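PDB 5E75: SusD-like protein BACOVA_02651 from Bacteroides ovatus, which binds polysaccharide at the cell surface and probably captures xyloglucan before its transport into the periplasm for degradation. Local coordinates for residues R47-Q59 against W279-Q291. Sequence-based numbering, arbitrary orientation.
With EDO (1,2-ethanediol), chain E.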
loop_
_atom_site.group_PDB
_atom_site.type_symbol
_atom_site.label_atom_id
_atom_site.label_comp_id
_atom_site.label_asym_id
_atom_site.label_seq_id
_atom_site.Cartn_x
_atom_site.Cartn_y
_atom_site.Cartn_z
ATOM N N ARG A 47 8.464 5.333 4.234
ATOM C CA ARG A 47 8.835 6.512 3.475
ATOM C C ARG A 47 7.751 7.590 3.528
ATOM O O ARG A 47 8.046 8.769 3.377
ATOM C CB ARG A 47 9.151 6.132 2.032
ATOM C CG ARG A 47 9.930 7.199 1.267
ATOM C CD ARG A 47 10.656 6.547 0.140
ATOM N NE ARG A 47 11.386 7.460 -0.729
ATOM C CZ ARG A 47 12.595 7.950 -0.487
ATOM N NH1 ARG A 47 13.219 7.679 0.650
ATOM N NH2 ARG A 47 13.178 8.711 -1.395
ATOM N N ALA A 48 6.509 7.195 3.805
ATOM C CA ALA A 48 5.412 8.135 4.023
ATOM C C ALA A 48 5.426 8.735 5.425
ATOM O O ALA A 48 4.619 9.604 5.725
ATOM C CB ALA A 48 4.070 7.443 3.808
ATOM N N ASN A 49 6.326 8.253 6.274
ATOM C CA ASN A 49 6.327 8.559 7.704
ATOM C C ASN A 49 5.089 8.029 8.426
ATOM O O ASN A 49 4.603 8.626 9.384
ATOM C CB ASN A 49 6.528 10.060 7.993
ATOM C CG ASN A 49 7.061 10.314 9.390
ATOM O OD1 ASN A 49 7.848 9.529 9.912
ATOM N ND2 ASN A 49 6.658 11.425 9.990
ATOM N N ASP A 50 4.590 6.875 8.007
ATOM C CA ASP A 50 3.550 6.205 8.797
ATOM C C ASP A 50 4.144 5.854 10.160
ATOM O O ASP A 50 3.481 5.970 11.193
ATOM C CB ASP A 50 3.095 4.890 8.150
ATOM C CG ASP A 50 2.126 5.056 6.978
ATOM O OD1 ASP A 50 1.842 6.160 6.496
ATOM O OD2 ASP A 50 1.659 4.002 6.490
ATOM N N MET A 51 5.388 5.387 10.148
ATOM C CA MET A 51 6.055 4.880 11.349
ATOM C C MET A 51 7.567 5.029 11.185
ATOM O O MET A 51 8.073 5.298 10.081
ATOM C CB MET A 51 5.641 3.418 11.620
ATOM C CG MET A 51 6.392 2.355 10.811
ATOM S SD MET A 51 6.129 2.442 9.047
ATOM C CE MET A 51 7.312 1.251 8.528
ATOM N N TYR A 52 8.283 4.863 12.289
ATOM C CA TYR A 52 9.725 5.051 12.322
ATOM C C TYR A 52 10.365 4.142 13.351
ATOM O O TYR A 52 9.798 3.883 14.408
ATOM C CB TYR A 52 10.041 6.514 12.677
ATOM C CG TYR A 52 11.516 6.852 12.803
ATOM C CD1 TYR A 52 12.309 7.024 11.678
ATOM C CD2 TYR A 52 12.102 7.042 14.044
ATOM C CE1 TYR A 52 13.649 7.346 11.786
ATOM C CE2 TYR A 52 13.451 7.354 14.154
ATOM C CZ TYR A 52 14.204 7.518 13.030
ATOM O OH TYR A 52 15.547 7.833 13.143
ATOM N N SER A 53 11.549 3.655 13.008
ATOM C CA SER A 53 12.459 3.032 13.963
ATOM C C SER A 53 13.848 3.571 13.704
ATOM O O SER A 53 14.288 3.599 12.557
ATOM C CB SER A 53 12.509 1.522 13.759
ATOM O OG SER A 53 13.628 0.979 14.470
ATOM N N PRO A 54 14.574 3.952 14.762
ATOM C CA PRO A 54 15.945 4.420 14.557
ATOM C C PRO A 54 16.894 3.324 14.094
ATOM O O PRO A 54 17.969 3.637 13.587
ATOM C CB PRO A 54 16.358 4.933 15.943
ATOM C CG PRO A 54 15.470 4.241 16.896
ATOM C CD PRO A 54 14.169 4.018 16.178
ATOM N N TRP A 55 16.482 2.067 14.221
ATOM C CA TRP A 55 17.361 0.946 13.885
ATOM C C TRP A 55 16.945 0.172 12.643
ATOM O O TRP A 55 17.777 -0.490 12.028
ATOM C CB TRP A 55 17.502 0.008 15.081
ATOM C CG TRP A 55 18.023 0.731 16.294
ATOM C CD1 TRP A 55 19.263 1.269 16.454
ATOM C CD2 TRP A 55 17.302 1.016 17.490
ATOM N NE1 TRP A 55 19.366 1.868 17.686
ATOM C CE2 TRP A 55 18.173 1.726 18.344
ATOM C CE3 TRP A 55 16.000 0.744 17.925
ATOM C CZ2 TRP A 55 17.788 2.161 19.609
ATOM C CZ3 TRP A 55 15.618 1.176 19.181
ATOM C CH2 TRP A 55 16.510 1.878 20.009
ATOM N N ASN A 56 15.675 0.258 12.268
ATOM C CA ASN A 56 15.185 -0.476 11.109
ATOM C C ASN A 56 14.773 0.456 9.980
ATOM O O ASN A 56 13.691 1.053 10.010
ATOM C CB ASN A 56 14.043 -1.407 11.509
ATOM C CG ASN A 56 14.518 -2.547 12.382
ATOM O OD1 ASN A 56 14.056 -2.720 13.508
ATOM N ND2 ASN A 56 15.460 -3.321 11.871
ATOM N N TYR A 57 15.684 0.581 9.014
ATOM C CA TYR A 57 15.493 1.361 7.784
ATOM C C TYR A 57 15.087 2.821 7.988
ATOM O O TYR A 57 14.253 3.340 7.251
ATOM C CB TYR A 57 14.486 0.656 6.867
ATOM C CG TYR A 57 14.742 -0.823 6.776
ATOM C CD1 TYR A 57 16.012 -1.306 6.466
ATOM C CD2 TYR A 57 13.739 -1.737 7.047
ATOM C CE1 TYR A 57 16.259 -2.670 6.398
ATOM C CE2 TYR A 57 13.978 -3.101 6.979
ATOM C CZ TYR A 57 15.242 -3.552 6.658
ATOM O OH TYR A 57 15.496 -4.904 6.589
ATOM N N PRO A 58 15.702 3.514 8.957
ATOM C CA PRO A 58 15.300 4.911 9.167
ATOM C C PRO A 58 15.589 5.789 7.953
ATOM O O PRO A 58 14.944 6.828 7.760
ATOM C CB PRO A 58 16.159 5.345 10.356
ATOM C CG PRO A 58 17.330 4.449 10.326
ATOM C CD PRO A 58 16.789 3.122 9.886
ATOM N N GLN A 59 16.560 5.372 7.149
ATOM C CA GLN A 59 16.955 6.158 5.989
ATOM C C GLN A 59 15.810 6.361 4.996
ATOM O O GLN A 59 15.812 7.338 4.259
ATOM C CB GLN A 59 18.166 5.543 5.270
ATOM C CG GLN A 59 17.967 4.125 4.756
ATOM C CD GLN A 59 18.295 3.049 5.779
ATOM O OE1 GLN A 59 18.391 3.314 6.975
ATOM N NE2 GLN A 59 18.479 1.822 5.301
ATOM N N TRP A 279 10.176 -9.002 16.995
ATOM C CA TRP A 279 11.279 -8.100 17.306
ATOM C C TRP A 279 11.103 -6.676 16.754
ATOM O O TRP A 279 12.078 -5.960 16.548
ATOM C CB TRP A 279 12.582 -8.699 16.772
ATOM C CG TRP A 279 12.478 -9.193 15.349
ATOM C CD1 TRP A 279 12.527 -8.443 14.209
ATOM C CD2 TRP A 279 12.322 -10.557 14.926
ATOM N NE1 TRP A 279 12.407 -9.257 13.100
ATOM C CE2 TRP A 279 12.274 -10.555 13.514
ATOM C CE3 TRP A 279 12.208 -11.772 15.607
ATOM C CZ2 TRP A 279 12.130 -11.739 12.768
ATOM C CZ3 TRP A 279 12.054 -12.937 14.869
ATOM C CH2 TRP A 279 12.021 -12.910 13.464
ATOM N N SER A 280 9.870 -6.241 16.538
ATOM C CA SER A 280 9.670 -4.917 15.941
ATOM C C SER A 280 10.060 -3.792 16.877
ATOM O O SER A 280 9.689 -3.803 18.049
ATOM C CB SER A 280 8.210 -4.710 15.551
ATOM O OG SER A 280 8.068 -3.518 14.788
ATOM N N SER A 281 10.763 -2.801 16.337
ATOM C CA SER A 281 10.986 -1.547 17.044
ATOM C C SER A 281 10.308 -0.361 16.335
ATOM O O SER A 281 10.581 0.796 16.633
ATOM C CB SER A 281 12.481 -1.287 17.219
ATOM O OG SER A 281 13.145 -1.200 15.978
ATOM N N TYR A 282 9.425 -0.640 15.377
ATOM C CA TYR A 282 8.655 0.434 14.758
ATOM C C TYR A 282 7.660 1.058 15.731
ATOM O O TYR A 282 7.014 0.372 16.531
ATOM C CB TYR A 282 7.866 -0.071 13.545
ATOM C CG TYR A 282 8.711 -0.523 12.381
ATOM C CD1 TYR A 282 9.689 0.291 11.832
ATOM C CD2 TYR A 282 8.529 -1.778 11.835
ATOM C CE1 TYR A 282 10.449 -0.140 10.758
ATOM C CE2 TYR A 282 9.291 -2.220 10.769
ATOM C CZ TYR A 282 10.239 -1.394 10.239
ATOM O OH TYR A 282 10.994 -1.849 9.174
ATOM N N ASN A 283 7.515 2.370 15.631
ATOM C CA ASN A 283 6.423 3.074 16.294
ATOM C C ASN A 283 5.772 4.056 15.337
ATOM O O ASN A 283 6.471 4.711 14.556
ATOM C CB ASN A 283 6.934 3.854 17.506
ATOM C CG ASN A 283 7.354 2.959 18.626
ATOM O OD1 ASN A 283 6.519 2.413 19.334
ATOM N ND2 ASN A 283 8.662 2.810 18.802
ATOM N N GLY A 284 4.450 4.190 15.411
ATOM C CA GLY A 284 3.746 5.215 14.656
ATOM C C GLY A 284 4.407 6.563 14.911
ATOM O O GLY A 284 4.774 6.874 16.056
ATOM N N SER A 285 4.621 7.351 13.860
ATOM C CA SER A 285 5.354 8.590 14.005
ATOM C C SER A 285 4.515 9.628 14.721
ATOM O O SER A 285 3.298 9.553 14.770
ATOM C CB SER A 285 5.810 9.125 12.660
ATOM O OG SER A 285 4.707 9.542 11.880
ATOM N N ILE A 286 5.187 10.618 15.302
ATOM C CA ILE A 286 4.480 11.718 15.935
ATOM C C ILE A 286 3.535 12.378 14.914
ATOM O O ILE A 286 2.356 12.596 15.196
ATOM C CB ILE A 286 5.490 12.702 16.508
ATOM C CG1 ILE A 286 6.306 12.052 17.630
ATOM C CG2 ILE A 286 4.767 13.954 17.044
ATOM C CD1 ILE A 286 7.479 12.921 18.146
ATOM N N ASP A 287 4.061 12.667 13.724
ATOM C CA ASP A 287 3.286 13.248 12.631
ATOM C C ASP A 287 2.068 12.387 12.276
ATOM O O ASP A 287 0.940 12.887 12.204
ATOM C CB ASP A 287 4.250 13.458 11.445
ATOM C CG ASP A 287 3.569 13.507 10.076
ATOM O OD1 ASP A 287 2.604 14.267 9.880
ATOM O OD2 ASP A 287 4.046 12.771 9.187
ATOM N N MET A 288 2.275 11.092 12.060
ATOM C CA MET A 288 1.168 10.203 11.718
ATOM C C MET A 288 0.100 10.168 12.812
ATOM O O MET A 288 -1.104 10.279 12.543
ATOM C CB MET A 288 1.700 8.805 11.483
ATOM C CG MET A 288 0.624 7.798 11.096
ATOM S SD MET A 288 -0.061 8.127 9.450
ATOM C CE MET A 288 -1.797 8.376 9.800
ATOM N N LEU A 289 0.535 10.046 14.068
ATOM C CA LEU A 289 -0.417 10.000 15.173
ATOM C C LEU A 289 -1.246 11.278 15.242
ATOM O O LEU A 289 -2.432 11.239 15.573
ATOM C CB LEU A 289 0.283 9.728 16.507
ATOM C CG LEU A 289 0.811 8.310 16.662
ATOM C CD1 LEU A 289 1.778 8.255 17.838
ATOM C CD2 LEU A 289 -0.317 7.315 16.836
ATOM N N GLN A 290 -0.641 12.411 14.914
ATOM C CA GLN A 290 -1.369 13.674 14.953
ATOM C C GLN A 290 -2.386 13.800 13.830
ATOM O O GLN A 290 -3.243 14.680 13.855
ATOM C CB GLN A 290 -0.396 14.852 14.904
ATOM C CG GLN A 290 0.408 15.007 16.172
ATOM C CD GLN A 290 1.549 15.999 16.032
ATOM O OE1 GLN A 290 1.998 16.298 14.922
ATOM N NE2 GLN A 290 2.047 16.486 17.168
ATOM N N GLN A 291 -2.302 12.945 12.815
ATOM C CA GLN A 291 -3.279 12.990 11.728
ATOM C C GLN A 291 -4.653 12.514 12.187
ATOM O O GLN A 291 -5.676 12.942 11.641
ATOM C CB GLN A 291 -2.843 12.145 10.517
ATOM C CG GLN A 291 -1.517 12.553 9.905
ATOM C CD GLN A 291 -1.441 14.016 9.595
ATOM O OE1 GLN A 291 -0.630 14.751 10.171
ATOM N NE2 GLN A 291 -2.287 14.463 8.705
HETATM C C1 EDO E . 10.925 3.076 9.406
HETATM O O1 EDO E . 12.153 3.473 10.089
HETATM C C2 EDO E . 11.120 2.163 8.187
HETATM O O2 EDO E . 11.469 2.920 7.033
HETATM O O HOH W 1 7.151 12.550 12.896
HETATM O O HOH W 2 11.358 -2.728 13.480
#
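Backbone hydrogen bonds join Tyr52 and Asn283 in both directions, Tyr52 N to Asn283 O at 2.9 Å and Asn283 N to Tyr52 O at 3.0 Å, and the two side chains rise on the same face. Next to them Met51 and Gly284 form the non-hydrogen-bonded pair of this two-strand antiparallel sheet. Beyond it, Ser285 N donates to Asp50 O.

Polar side chains close the helix end of the contact. Ser285 is the N-cap of helix 286-291: its OG accepts from Met288 N and donates to Asn49 O (2.7 Å). Asn49, at positive phi, closes the helix before it in a Schellman motif. With CG trans to the backbone N (chi1 -158°), the Asn49 amide reaches Asp287, where ND2 meets the anti lone pair of OD2 at 3.0 Å, the amide and carboxylate planes 17° apart. That carboxylate also takes a salt bridge from Arg412 and a hydrogen bond from Gln443; a water links Asn49 ND2 to Asp287 N. Replacing Asn49 by alanine removes this amide, which would probably leave Asp287 OD2 short of one donor and the water less firmly held.

The small sheet thus ties the N-terminal part of this SusD-family protein to a segment some 220 residues later. At its other end, Ser53 OG and Ser281 OG share a hydrogen bond of 2.7 Å in which either may donate, while Ser53 OG also accepts from Trp55 N and Asn56 N, an ST turn and ST motif. A second water donates to Asn56 OD1, accepts from Ser281 N and sits over the centre of one Tyr282 face.

The bent Met51 chain lays CE over the opposite face of Tyr282, 4.2 Å from the centroid, a CH-pi contact; Tyr282 OH meets the Tyr57 ring edge at CD2. Ethanediol, probably from the crystallisation liquor, accepts from Ser53 N, donates to Asn56 O and Tyr57 O, and packs against Tyr282 CE1.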